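Local atomic coordinates of halocarboxylic acid dehalogenase DehI (Pseudomonas putida, PDB entry 3BJX), a protein that probably hydrolyses the carbon-halogen bond of 2-haloalkanoic acids, releasing halide and leaving the corresponding 2-hydroxy acid. Residues A74-Y79 and R158-K163; R78-A83 and R248-S253; L189-D194 and V218-L223; H196-P201 and V226-Q231. All blocks are in the same frame, centred on the assembly; numbering follows the deposited sequence.

Contact 1: residues A74-Y79 and R158-K163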
loop_
_atom_site.group_PDB
_atom_site.type_symbol
_atom_site.label_atom_id
_atom_site.label_comp_id
_atom_site.label_asym_id
_atom_site.label_seq_id
_atom_site.Cartn_x
_atom_site.Cartn_y
_atom_site.Cartn_z
ATOM N N ALA A 74 16.634 -10.595 15.929
ATOM C CA ALA A 74 16.903 -10.925 14.556
ATOM C C ALA A 74 17.482 -9.691 13.856
ATOM O O ALA A 74 18.291 -9.793 12.928
ATOM C CB ALA A 74 15.608 -11.367 13.899
ATOM N N LEU A 75 17.081 -8.515 14.322
ATOM C CA LEU A 75 17.490 -7.294 13.667
ATOM C C LEU A 75 18.828 -6.766 14.176
ATOM O O LEU A 75 19.306 -5.732 13.705
ATOM C CB LEU A 75 16.381 -6.231 13.728
ATOM C CG LEU A 75 14.993 -6.540 13.158
ATOM C CD1 LEU A 75 14.190 -5.289 13.248
ATOM C CD2 LEU A 75 15.010 -7.010 11.724
ATOM N N ILE A 76 19.438 -7.460 15.129
ATOM C CA ILE A 76 20.814 -7.114 15.523
ATOM C C ILE A 76 21.857 -8.105 15.029
ATOM O O ILE A 76 23.019 -8.028 15.416
ATOM C CB ILE A 76 21.007 -6.960 17.036
ATOM C CG1 ILE A 76 20.048 -7.860 17.787
ATOM C CG2 ILE A 76 20.861 -5.514 17.437
ATOM C CD1 ILE A 76 20.738 -8.834 18.712
ATOM N N THR A 77 21.433 -9.033 14.185
ATOM C CA THR A 77 22.333 -9.991 13.604
ATOM C C THR A 77 23.146 -9.304 12.515
ATOM O O THR A 77 22.671 -8.342 11.890
ATOM C CB THR A 77 21.576 -11.228 13.036
ATOM O OG1 THR A 77 20.808 -10.853 11.890
ATOM C CG2 THR A 77 20.651 -11.841 14.086
ATOM N N ARG A 78 24.383 -9.772 12.325
ATOM C CA ARG A 78 25.185 -9.412 11.179
ATOM C C ARG A 78 24.394 -9.617 9.879
ATOM O O ARG A 78 24.490 -8.802 8.969
ATOM C CB ARG A 78 26.491 -10.214 11.173
ATOM C CG ARG A 78 27.356 -10.110 9.900
ATOM C CD ARG A 78 27.973 -8.723 9.671
ATOM N NE ARG A 78 28.780 -8.319 10.820
ATOM C CZ ARG A 78 29.001 -7.064 11.196
ATOM N NH1 ARG A 78 28.471 -6.065 10.524
ATOM N NH2 ARG A 78 29.735 -6.824 12.277
ATOM N N TYR A 79 23.622 -10.702 9.802
ATOM C CA TYR A 79 22.724 -10.942 8.677
ATOM C C TYR A 79 21.868 -9.713 8.397
ATOM O O TYR A 79 21.901 -9.196 7.282
ATOM C CB TYR A 79 21.838 -12.190 8.882
ATOM C CG TYR A 79 20.909 -12.481 7.699
ATOM C CD1 TYR A 79 21.137 -13.559 6.854
ATOM C CD2 TYR A 79 19.803 -11.654 7.423
ATOM C CE1 TYR A 79 20.272 -13.823 5.745
ATOM C CE2 TYR A 79 18.942 -11.905 6.342
ATOM C CZ TYR A 79 19.184 -12.988 5.508
ATOM O OH TYR A 79 18.342 -13.221 4.449
ATOM N N ARG A 158 24.822 -14.957 12.286
ATOM C CA ARG A 158 23.999 -15.041 13.473
ATOM C C ARG A 158 24.542 -14.176 14.600
ATOM O O ARG A 158 23.792 -13.764 15.500
ATOM C CB ARG A 158 23.933 -16.478 13.928
ATOM C CG ARG A 158 22.702 -17.201 13.461
ATOM C CD ARG A 158 22.524 -18.478 14.242
ATOM N NE ARG A 158 23.367 -19.535 13.691
ATOM C CZ ARG A 158 24.459 -20.038 14.272
ATOM N NH1 ARG A 158 24.875 -19.603 15.453
ATOM N NH2 ARG A 158 25.138 -20.992 13.653
ATOM N N ALA A 159 25.851 -13.916 14.557
ATOM C CA ALA A 159 26.508 -13.075 15.549
ATOM C C ALA A 159 25.778 -11.755 15.601
ATOM O O ALA A 159 25.231 -11.306 14.605
ATOM C CB ALA A 159 27.993 -12.863 15.196
ATOM N N SER A 160 25.741 -11.132 16.764
ATOM C CA SER A 160 25.095 -9.830 16.846
ATOM C C SER A 160 26.091 -8.687 16.816
ATOM O O SER A 160 27.280 -8.864 17.075
ATOM C CB SER A 160 24.145 -9.730 18.043
ATOM O OG SER A 160 24.608 -10.505 19.115
ATOM N N ILE A 161 25.580 -7.526 16.443
ATOM C CA ILE A 161 26.307 -6.268 16.489
ATOM C C ILE A 161 25.941 -5.544 17.822
ATOM O O ILE A 161 24.879 -5.822 18.400
ATOM C CB ILE A 161 25.938 -5.393 15.244
ATOM C CG1 ILE A 161 24.481 -4.906 15.344
ATOM C CG2 ILE A 161 26.203 -6.173 13.923
ATOM C CD1 ILE A 161 23.977 -4.146 14.142
ATOM N N PRO A 162 26.829 -4.650 18.328
ATOM C CA PRO A 162 26.513 -3.879 19.532
ATOM C C PRO A 162 25.323 -2.888 19.431
ATOM O O PRO A 162 25.168 -2.176 18.429
ATOM C CB PRO A 162 27.827 -3.132 19.808
ATOM C CG PRO A 162 28.485 -3.032 18.476
ATOM C CD PRO A 162 28.194 -4.351 17.849
ATOM N N LYS A 163 24.507 -2.861 20.487
ATOM C CA LYS A 163 23.485 -1.827 20.695
ATOM C C LYS A 163 24.146 -0.505 21.084
ATOM O O LYS A 163 25.200 -0.501 21.743
ATOM C CB LYS A 163 22.544 -2.204 21.837
ATOM C CG LYS A 163 21.464 -3.237 21.558
ATOM C CD LYS A 163 20.292 -2.948 22.499
ATOM C CE LYS A 163 19.516 -4.200 22.903
ATOM N NZ LYS A 163 18.395 -3.893 23.877
#
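Ile161 lies across the end of Arg78, the two side chains at about a right angle. CG2 of Ile161 sits over one face of the Arg78 guanidinium, toward its rim, 4.0 Å from NH2. The Arg78 chain bends at chi2 (68°) and chi3 (57°), and this brings the flat group round to the methyl. The other branch of Ile161 turns to the backbone, with CG1 3.4 Å from Ile76 O. Ile161 CG1 also meets Ile76 CG2, at 4.2 Å. Further along, Ile76 CD1 meets Ser160 CB at 3.6 Å.

Between them the backbones form a single antiparallel bridge. Thr77 and Ser160 are its non-hydrogen-bonded pair. Two straight bonds flank it: Ile161 N to Ile76 O at 2.8 Å, and Arg78 N to Ala159 O at 2.9 Å. Thr77 is the N-cap of helix 78-90; its OG1 accepts from Ala80 N and also donates to Ala74 O. Replacing Ile161 with an alanine would probably uncover the guanidinium face and leave Arg78 freer to turn.

The polar grip is thus all main chain, and it ties the start of helix 78-90 to the loop after helix 155-158. The Arg78 side chain adds only nonpolar contact to this loop, with its charged group lying flat against a methyl.

Contact 2: residues R78-A83 and R248-S253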
loop_
_atom_site.group_PDB
_atom_site.type_symbol
_atom_site.label_atom_id
_atom_site.label_comp_id
_atom_site.label_asym_id
_atom_site.label_seq_id
_atom_site.Cartn_x
_atom_site.Cartn_y
_atom_site.Cartn_z
ATOM N N ARG A 78 24.383 -9.772 12.325
ATOM C CA ARG A 78 25.185 -9.412 11.179
ATOM C C ARG A 78 24.394 -9.617 9.879
ATOM O O ARG A 78 24.490 -8.802 8.969
ATOM C CB ARG A 78 26.491 -10.214 11.173
ATOM C CG ARG A 78 27.356 -10.110 9.900
ATOM C CD ARG A 78 27.973 -8.723 9.671
ATOM N NE ARG A 78 28.780 -8.319 10.820
ATOM C CZ ARG A 78 29.001 -7.064 11.196
ATOM N NH1 ARG A 78 28.471 -6.065 10.524
ATOM N NH2 ARG A 78 29.735 -6.824 12.277
ATOM N N TYR A 79 23.622 -10.702 9.802
ATOM C CA TYR A 79 22.724 -10.942 8.677
ATOM C C TYR A 79 21.868 -9.713 8.397
ATOM O O TYR A 79 21.901 -9.196 7.282
ATOM C CB TYR A 79 21.838 -12.190 8.882
ATOM C CG TYR A 79 20.909 -12.481 7.699
ATOM C CD1 TYR A 79 21.137 -13.559 6.854
ATOM C CD2 TYR A 79 19.803 -11.654 7.423
ATOM C CE1 TYR A 79 20.272 -13.823 5.745
ATOM C CE2 TYR A 79 18.942 -11.905 6.342
ATOM C CZ TYR A 79 19.184 -12.988 5.508
ATOM O OH TYR A 79 18.342 -13.221 4.449
ATOM N N ALA A 80 21.132 -9.231 9.399
ATOM C CA ALA A 80 20.262 -8.083 9.206
ATOM C C ALA A 80 21.029 -6.827 8.762
ATOM O O ALA A 80 20.520 -6.038 7.957
ATOM C CB ALA A 80 19.444 -7.808 10.435
ATOM N N GLU A 81 22.242 -6.648 9.278
ATOM C CA GLU A 81 23.086 -5.499 8.919
ATOM C C GLU A 81 23.562 -5.583 7.461
ATOM O O GLU A 81 23.496 -4.605 6.718
ATOM C CB GLU A 81 24.260 -5.370 9.898
ATOM C CG GLU A 81 25.064 -4.079 9.783
ATOM C CD GLU A 81 24.382 -2.875 10.389
ATOM O OE1 GLU A 81 23.535 -3.046 11.306
ATOM O OE2 GLU A 81 24.708 -1.743 9.944
ATOM N N GLN A 82 23.986 -6.775 7.054
ATOM C CA GLN A 82 24.391 -7.051 5.683
ATOM C C GLN A 82 23.215 -6.896 4.708
ATOM O O GLN A 82 23.384 -6.369 3.609
ATOM C CB GLN A 82 25.015 -8.460 5.583
ATOM C CG GLN A 82 26.163 -8.574 4.584
ATOM C CD GLN A 82 27.299 -7.586 4.881
ATOM O OE1 GLN A 82 27.592 -7.284 6.047
ATOM N NE2 GLN A 82 27.931 -7.068 3.827
ATOM N N ALA A 83 22.046 -7.375 5.126
ATOM C CA ALA A 83 20.779 -7.227 4.416
ATOM C C ALA A 83 20.417 -5.758 4.203
ATOM O O ALA A 83 20.052 -5.363 3.092
ATOM C CB ALA A 83 19.680 -7.954 5.154
ATOM N N ARG A 248 12.794 -13.581 4.639
ATOM C CA ARG A 248 12.619 -15.039 4.586
ATOM C C ARG A 248 13.842 -15.779 5.073
ATOM O O ARG A 248 13.713 -16.812 5.726
ATOM C CB ARG A 248 12.387 -15.532 3.162
ATOM C CG ARG A 248 11.084 -15.186 2.597
ATOM C CD ARG A 248 10.024 -16.277 2.729
ATOM N NE ARG A 248 8.888 -15.806 1.932
ATOM C CZ ARG A 248 7.965 -14.940 2.344
ATOM N NH1 ARG A 248 7.951 -14.477 3.584
ATOM N NH2 ARG A 248 7.036 -14.548 1.501
ATOM N N GLY A 249 15.015 -15.244 4.712
ATOM C CA GLY A 249 16.316 -15.846 4.999
ATOM C C GLY A 249 16.845 -15.450 6.359
ATOM O O GLY A 249 17.951 -15.829 6.740
ATOM N N LEU A 250 16.064 -14.694 7.118
ATOM C CA LEU A 250 16.523 -14.285 8.441
ATOM C C LEU A 250 16.811 -15.526 9.296
ATOM O O LEU A 250 16.133 -16.556 9.147
ATOM C CB LEU A 250 15.492 -13.394 9.128
ATOM C CG LEU A 250 15.622 -11.881 8.980
ATOM C CD1 LEU A 250 14.378 -11.192 9.503
ATOM C CD2 LEU A 250 16.847 -11.360 9.743
ATOM N N PRO A 251 17.849 -15.451 10.159
ATOM C CA PRO A 251 17.981 -16.478 11.191
ATOM C C PRO A 251 16.995 -16.183 12.328
ATOM O O PRO A 251 16.680 -15.005 12.598
ATOM C CB PRO A 251 19.430 -16.295 11.676
ATOM C CG PRO A 251 19.742 -14.873 11.419
ATOM C CD PRO A 251 18.939 -14.454 10.221
ATOM N N GLY A 252 16.506 -17.230 12.984
ATOM C CA GLY A 252 15.541 -17.062 14.058
ATOM C C GLY A 252 14.181 -16.653 13.535
ATOM O O GLY A 252 13.796 -17.020 12.429
ATOM N N SER A 253 13.458 -15.886 14.341
ATOM C CA SER A 253 12.109 -15.444 14.016
ATOM C C SER A 253 12.006 -13.934 14.164
ATOM O O SER A 253 12.769 -13.305 14.912
ATOM C CB SER A 253 11.091 -16.118 14.940
ATOM O OG SER A 253 11.172 -17.526 14.811
#
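The first turn of helix 78-90 faces an extended loop, and the nearest alpha carbons, those of Tyr79 and Leu250, are 7.0 Å apart. No hydrogen bond joins the two backbones here. The contact is made almost wholly by the Tyr79 ring.

Tyr79 CG is anti to the backbone N (chi1 -179°), which swings the ring off the helix and lays it along Gly249, Leu250 and Pro251. One face of the ring receives two CH-pi contacts. Leu250 CA is 4.3 Å from the Tyr79 ring centroid and 21° off the normal. Pro251 CD is 4.2 Å from the same centroid, nearer the CG end of the ring. Leu250 also reaches round with its CD2 methyl, 3.8 Å from Tyr79 CD2. The same methyl meets Ala80 CB more loosely, at 4.5 Å.

Gly249 lies by the phenol end. Its O is 3.2 Å from Tyr79 CE1, but it makes no hydrogen bond with the hydroxyl. The Tyr79 OH bonds instead to Leu246 O, just before this loop. A beta carbon on Gly249 would come within 2.5 Å of Tyr79 OH, so the absence of a side chain lets the ring lie this close.

The loop follows helix 230-248 and precedes helix 267-299. Leu157 of helix 155-158 also touches Tyr79, and Arg158 of that helix packs on Pro251. Away from the loop, Glu81 turns to helix 112-143, where it pairs with Lys131 and Tyr127.

Contact 3: residues L189-D194 and V218-L223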
loop_
_atom_site.group_PDB
_atom_site.type_symbol
_atom_site.label_atom_id
_atom_site.label_comp_id
_atom_site.label_asym_id
_atom_site.label_seq_id
_atom_site.Cartn_x
_atom_site.Cartn_y
_atom_site.Cartn_z
ATOM N N LEU A 189 5.974 20.239 3.581
ATOM C CA LEU A 189 5.874 18.835 3.963
ATOM C C LEU A 189 4.780 18.134 3.192
ATOM O O LEU A 189 4.941 16.979 2.798
ATOM C CB LEU A 189 5.609 18.684 5.466
ATOM C CG LEU A 189 6.689 19.100 6.478
ATOM C CD1 LEU A 189 6.051 19.156 7.847
ATOM C CD2 LEU A 189 7.907 18.168 6.452
ATOM N N LYS A 190 3.676 18.844 2.979
ATOM C CA LYS A 190 2.556 18.308 2.237
ATOM C C LYS A 190 2.901 18.148 0.755
ATOM O O LYS A 190 2.509 17.142 0.135
ATOM C CB LYS A 190 1.277 19.155 2.468
ATOM C CG LYS A 190 0.102 18.830 1.538
ATOM C CD LYS A 190 -0.463 17.402 1.732
ATOM C CE LYS A 190 -1.802 17.222 1.052
ATOM N NZ LYS A 190 -2.194 15.766 0.886
ATOM N N ARG A 191 3.650 19.111 0.201
ATOM C CA ARG A 191 4.113 19.053 -1.218
ATOM C C ARG A 191 5.048 17.867 -1.523
ATOM O O ARG A 191 4.937 17.220 -2.575
ATOM C CB ARG A 191 4.715 20.395 -1.680
ATOM C CG ARG A 191 5.728 20.317 -2.849
ATOM C CD ARG A 191 5.173 20.620 -4.263
ATOM N NE ARG A 191 6.291 20.746 -5.227
ATOM C CZ ARG A 191 6.276 20.363 -6.515
ATOM N NH1 ARG A 191 5.186 19.827 -7.066
ATOM N NH2 ARG A 191 7.372 20.512 -7.261
ATOM N N VAL A 192 5.949 17.556 -0.600
ATOM C CA VAL A 192 6.897 16.459 -0.845
ATOM C C VAL A 192 6.226 15.097 -0.655
ATOM O O VAL A 192 6.516 14.142 -1.379
ATOM C CB VAL A 192 8.222 16.638 -0.046
ATOM C CG1 VAL A 192 8.003 16.500 1.460
ATOM C CG2 VAL A 192 9.298 15.723 -0.584
ATOM N N ALA A 193 5.292 15.038 0.288
ATOM C CA ALA A 193 4.443 13.877 0.485
ATOM C C ALA A 193 3.560 13.611 -0.758
ATOM O O ALA A 193 3.578 12.511 -1.304
ATOM C CB ALA A 193 3.593 14.073 1.728
ATOM N N ASP A 194 2.801 14.615 -1.199
ATOM C CA ASP A 194 2.037 14.502 -2.441
ATOM C C ASP A 194 2.919 14.156 -3.652
ATOM O O ASP A 194 2.533 13.329 -4.475
ATOM C CB ASP A 194 1.193 15.754 -2.709
ATOM C CG ASP A 194 0.007 15.891 -1.753
ATOM O OD1 ASP A 194 -0.378 14.899 -1.080
ATOM O OD2 ASP A 194 -0.550 17.014 -1.674
ATOM N N VAL A 218 15.599 20.547 -2.384
ATOM C CA VAL A 218 15.671 19.094 -2.625
ATOM C C VAL A 218 14.337 18.521 -3.116
ATOM O O VAL A 218 14.328 17.566 -3.900
ATOM C CB VAL A 218 16.278 18.291 -1.421
ATOM C CG1 VAL A 218 17.631 18.907 -0.985
ATOM C CG2 VAL A 218 15.291 18.183 -0.245
ATOM N N THR A 219 13.224 19.128 -2.695
ATOM C CA THR A 219 11.894 18.719 -3.169
ATOM C C THR A 219 11.690 19.111 -4.631
ATOM O O THR A 219 11.436 18.238 -5.475
ATOM C CB THR A 219 10.724 19.280 -2.274
ATOM O OG1 THR A 219 10.798 18.723 -0.952
ATOM C CG2 THR A 219 9.343 18.981 -2.875
ATOM N N ASP A 220 11.813 20.410 -4.928
ATOM C CA ASP A 220 11.395 20.960 -6.243
ATOM C C ASP A 220 12.434 20.796 -7.347
ATOM O O ASP A 220 12.100 20.789 -8.536
ATOM C CB ASP A 220 11.001 22.453 -6.145
ATOM C CG ASP A 220 9.751 22.690 -5.296
ATOM O OD1 ASP A 220 8.987 21.737 -5.023
ATOM O OD2 ASP A 220 9.525 23.851 -4.906
ATOM N N GLU A 221 13.688 20.676 -6.947
ATOM C CA GLU A 221 14.791 20.703 -7.887
ATOM C C GLU A 221 15.525 19.372 -7.975
ATOM O O GLU A 221 16.103 19.035 -9.034
ATOM C CB GLU A 221 15.782 21.821 -7.523
ATOM C CG GLU A 221 15.136 23.150 -7.125
ATOM C CD GLU A 221 16.170 24.231 -6.825
ATOM O OE1 GLU A 221 17.330 24.076 -7.282
ATOM O OE2 GLU A 221 15.840 25.229 -6.136
ATOM N N VAL A 222 15.533 18.628 -6.870
ATOM C CA VAL A 222 16.203 17.327 -6.835
ATOM C C VAL A 222 15.189 16.184 -7.014
ATOM O O VAL A 222 15.360 15.345 -7.880
ATOM C CB VAL A 222 17.118 17.125 -5.546
ATOM C CG1 VAL A 222 17.881 15.789 -5.593
ATOM C CG2 VAL A 222 18.110 18.279 -5.370
ATOM N N LEU A 223 14.132 16.157 -6.217
ATOM C CA LEU A 223 13.223 15.010 -6.238
ATOM C C LEU A 223 12.122 15.094 -7.291
ATOM O O LEU A 223 11.640 14.054 -7.766
ATOM C CB LEU A 223 12.616 14.768 -4.859
ATOM C CG LEU A 223 13.539 14.332 -3.711
ATOM C CD1 LEU A 223 12.712 14.026 -2.457
ATOM C CD2 LEU A 223 14.395 13.120 -4.104
#
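Asp220 OD1 is gripped by two nitrogens of Arg191, side-on. Arg191 NE bonds to Asp220 OD1 at 2.9 Å, and Arg191 NH2 to the same oxygen at 3.0 Å. The oxygen lies in the guanidinium plane. The two planes are 57° apart. Both nitrogens come from the same face of the carboxylate, NE on the syn side but tilted out of the plane, NH2 from well above it. The Arg191 chain, bent at chi2 (98°), passes Thr219 on the way, its CG 3.9 Å from Thr219 CG2. A leucine in place of Asp220 would probably leave the Arg191 charge without its mate and its guanidinium free to swing.

Helices 183-195 and 212-223 run roughly parallel here, at 30°, the closest approach of the segment axes being 10.2 Å. The second has a wide pi-type turn, in which Leu223 N bonds to Val218 O. Val192 CG2 lies 3.4 Å from Thr219 OG1, which bonds to Leu215 O. Val192 CG2 also meets Leu223 CD1, at 4.2 Å, and Phe205 of helix 203-208 packs on both residues. Lys190 and Asp194 pair within their helix and reach Met145 and Arg146 of the second subunit.

Contact 4: residues H196-P201 and V226-Q231. With SO4 (sulfate ion), chain K.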
loop_
_atom_site.group_PDB
_atom_site.type_symbol
_atom_site.label_atom_id
_atom_site.label_comp_id
_atom_site.label_asym_id
_atom_site.label_seq_id
_atom_site.Cartn_x
_atom_site.Cartn_y
_atom_site.Cartn_z
ATOM N N HIS A 196 5.365 12.185 -3.892
ATOM C CA HIS A 196 5.637 10.754 -3.877
ATOM C C HIS A 196 4.332 9.948 -3.876
ATOM O O HIS A 196 4.348 8.715 -3.827
ATOM C CB HIS A 196 6.425 10.418 -2.612
ATOM C CG HIS A 196 7.829 10.942 -2.606
ATOM N ND1 HIS A 196 8.135 12.260 -2.337
ATOM C CD2 HIS A 196 9.015 10.311 -2.787
ATOM C CE1 HIS A 196 9.444 12.426 -2.389
ATOM N NE2 HIS A 196 10.003 11.258 -2.652
ATOM N N TYR A 197 3.208 10.669 -3.929
ATOM C CA TYR A 197 1.869 10.126 -3.664
ATOM C C TYR A 197 1.834 9.341 -2.369
ATOM O O TYR A 197 1.419 8.168 -2.337
ATOM C CB TYR A 197 1.313 9.349 -4.878
ATOM C CG TYR A 197 1.103 10.273 -6.054
ATOM C CD1 TYR A 197 -0.016 11.096 -6.117
ATOM C CD2 TYR A 197 2.049 10.361 -7.075
ATOM C CE1 TYR A 197 -0.205 11.976 -7.164
ATOM C CE2 TYR A 197 1.865 11.234 -8.147
ATOM C CZ TYR A 197 0.734 12.043 -8.181
ATOM O OH TYR A 197 0.544 12.914 -9.241
ATOM N N HIS A 198 2.280 10.005 -1.308
ATOM C CA HIS A 198 2.350 9.439 0.041
ATOM C C HIS A 198 1.232 10.006 0.929
ATOM O O HIS A 198 0.682 11.061 0.641
ATOM C CB HIS A 198 3.691 9.808 0.676
ATOM C CG HIS A 198 4.847 8.955 0.235
ATOM N ND1 HIS A 198 6.160 9.312 0.467
ATOM C CD2 HIS A 198 4.891 7.768 -0.417
ATOM C CE1 HIS A 198 6.958 8.366 -0.006
ATOM N NE2 HIS A 198 6.212 7.416 -0.539
ATOM N N HIS A 199 0.910 9.306 2.012
ATOM C CA HIS A 199 -0.166 9.694 2.943
ATOM C C HIS A 199 0.292 10.828 3.871
ATOM O O HIS A 199 -0.529 11.517 4.489
ATOM C CB HIS A 199 -0.576 8.491 3.787
ATOM C CG HIS A 199 0.577 7.870 4.513
ATOM N ND1 HIS A 199 1.577 7.179 3.861
ATOM C CD2 HIS A 199 0.910 7.863 5.826
ATOM C CE1 HIS A 199 2.470 6.770 4.741
ATOM N NE2 HIS A 199 2.088 7.168 5.941
ATOM N N GLY A 200 1.606 10.990 3.985
ATOM C CA GLY A 200 2.195 11.996 4.841
ATOM C C GLY A 200 3.698 12.139 4.595
ATOM O O GLY A 200 4.299 11.392 3.789
ATOM N N PRO A 201 4.314 13.137 5.255
ATOM C CA PRO A 201 5.743 13.357 5.141
ATOM C C PRO A 201 6.590 12.392 6.015
ATOM O O PRO A 201 6.274 12.164 7.174
ATOM C CB PRO A 201 5.894 14.796 5.614
ATOM C CG PRO A 201 4.784 14.997 6.547
ATOM C CD PRO A 201 3.660 14.135 6.114
ATOM N N VAL A 226 12.578 13.099 -10.489
ATOM C CA VAL A 226 12.867 11.670 -10.326
ATOM C C VAL A 226 11.773 10.856 -9.660
ATOM O O VAL A 226 11.516 9.724 -10.080
ATOM C CB VAL A 226 14.219 11.388 -9.612
ATOM C CG1 VAL A 226 15.358 11.844 -10.464
ATOM C CG2 VAL A 226 14.276 12.050 -8.239
ATOM N N ALA A 227 11.159 11.411 -8.615
ATOM C CA ALA A 227 10.129 10.717 -7.865
ATOM C C ALA A 227 8.974 10.287 -8.764
ATOM O O ALA A 227 8.579 11.023 -9.668
ATOM C CB ALA A 227 9.626 11.592 -6.729
ATOM N N ARG A 228 8.437 9.094 -8.505
ATOM C CA ARG A 228 7.327 8.509 -9.271
ATOM C C ARG A 228 7.514 8.366 -10.800
ATOM O O ARG A 228 6.541 8.167 -11.529
ATOM C CB ARG A 228 5.999 9.200 -8.922
ATOM C CG ARG A 228 5.647 9.082 -7.437
ATOM C CD ARG A 228 4.920 7.778 -7.106
ATOM N NE ARG A 228 5.748 6.579 -7.000
ATOM C CZ ARG A 228 6.208 6.054 -5.858
ATOM N NH1 ARG A 228 5.996 6.643 -4.683
ATOM N NH2 ARG A 228 6.909 4.935 -5.890
ATOM N N THR A 229 8.762 8.439 -11.269
ATOM C CA THR A 229 9.085 8.110 -12.648
ATOM C C THR A 229 9.123 6.584 -12.772
ATOM O O THR A 229 9.186 5.891 -11.754
ATOM C CB THR A 229 10.431 8.728 -13.102
ATOM O OG1 THR A 229 11.502 8.263 -12.265
ATOM C CG2 THR A 229 10.367 10.277 -13.095
ATOM N N GLU A 230 9.049 6.069 -13.999
ATOM C CA GLU A 230 9.123 4.634 -14.277
ATOM C C GLU A 230 10.310 3.972 -13.591
ATOM O O GLU A 230 10.151 2.968 -12.889
ATOM C CB GLU A 230 9.270 4.404 -15.783
ATOM C CG GLU A 230 8.089 3.789 -16.486
ATOM C CD GLU A 230 8.371 3.583 -17.980
ATOM O OE1 GLU A 230 9.572 3.558 -18.369
ATOM O OE2 GLU A 230 7.389 3.452 -18.762
ATOM N N GLN A 231 11.492 4.545 -13.820
ATOM C CA GLN A 231 12.751 4.059 -13.263
ATOM C C GLN A 231 12.749 4.061 -11.728
ATOM O O GLN A 231 13.281 3.133 -11.089
ATOM C CB GLN A 231 13.918 4.878 -13.828
ATOM C CG GLN A 231 15.304 4.335 -13.482
ATOM C CD GLN A 231 16.378 4.731 -14.483
ATOM O OE1 GLN A 231 16.236 5.723 -15.212
ATOM N NE2 GLN A 231 17.470 3.949 -14.526
HETATM S S SO4 K . -2.095 13.341 -10.864
HETATM O O1 SO4 K . -1.258 14.517 -10.608
HETATM O O2 SO4 K . -1.422 12.423 -11.784
HETATM O O3 SO4 K . -2.338 12.654 -9.600
HETATM O O4 SO4 K . -3.369 13.752 -11.447
#
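The His196 ring carries the Ala227 methyl over one face, with CB 4.2 Å from the ring centroid and 16° off the normal. His196 CB lies over the centre of one face of the His198 ring. The Tyr197 ring is met at its edge instead. Arg228 CG lies near its plane, 3.8 Å from Tyr197 CD2. The ring and the guanidinium of Arg228 are turned 43° against each other, so they do not stack. The guanidinium has His196 O at its own edge, and Arg228 NH1 donates to that oxygen at 2.8 Å, with an N-H...O angle of 154°. Bends at chi2 and chi3 fold the Arg228 chain back to this carbonyl.

Both segments are turns at helix ends. Tyr197 has positive phi and closes helix 183-195 in a Schellman motif. Val226 to Thr229 form a type II beta turn that leads into helix 230-248. Thr229 is the N-cap of that helix, and its OG1 also bonds back to Val226 O at 2.6 Å. The bond from Arg228 to His196 O therefore joins the end of one helix to the approach of another.

Arg228 has further partners. Asp233 pairs with Arg228 NE. Asp286 OD2 of helix 267-299 takes both Arg228 NH1 and His198 NE2. Tyr197 points to the dimer interface, where Arg244 of the second subunit makes a cation-pi contact with its ring. Tyr197 OH donates to O1 of a sulfate ion, 2.8 Å away, probably from the crystallisation liquor.

How the contacts relate
The four contacts form two pairs. Contacts 1 and 2 share Arg78 and Tyr79, and their centres are 8 Å apart. One ties the start of helix 78-90 to 158-163, the other to 248-253. Contacts 3 and 4 have centres 9 Å apart and meet where Ala193 O probably accepts a hydrogen bond from His198 N. The pairs are well separated: the centres of contacts 2 and 4 are about 28 Å apart. Along the chain, contacts 3 and 4 lie inside the loop that contact 2 closes. The dimer brings the pairs together again: Arg248, in the 248-253 segment of contact 2, packs on Tyr197 of the second subunit, the residue of contact 4 that binds the sulfate.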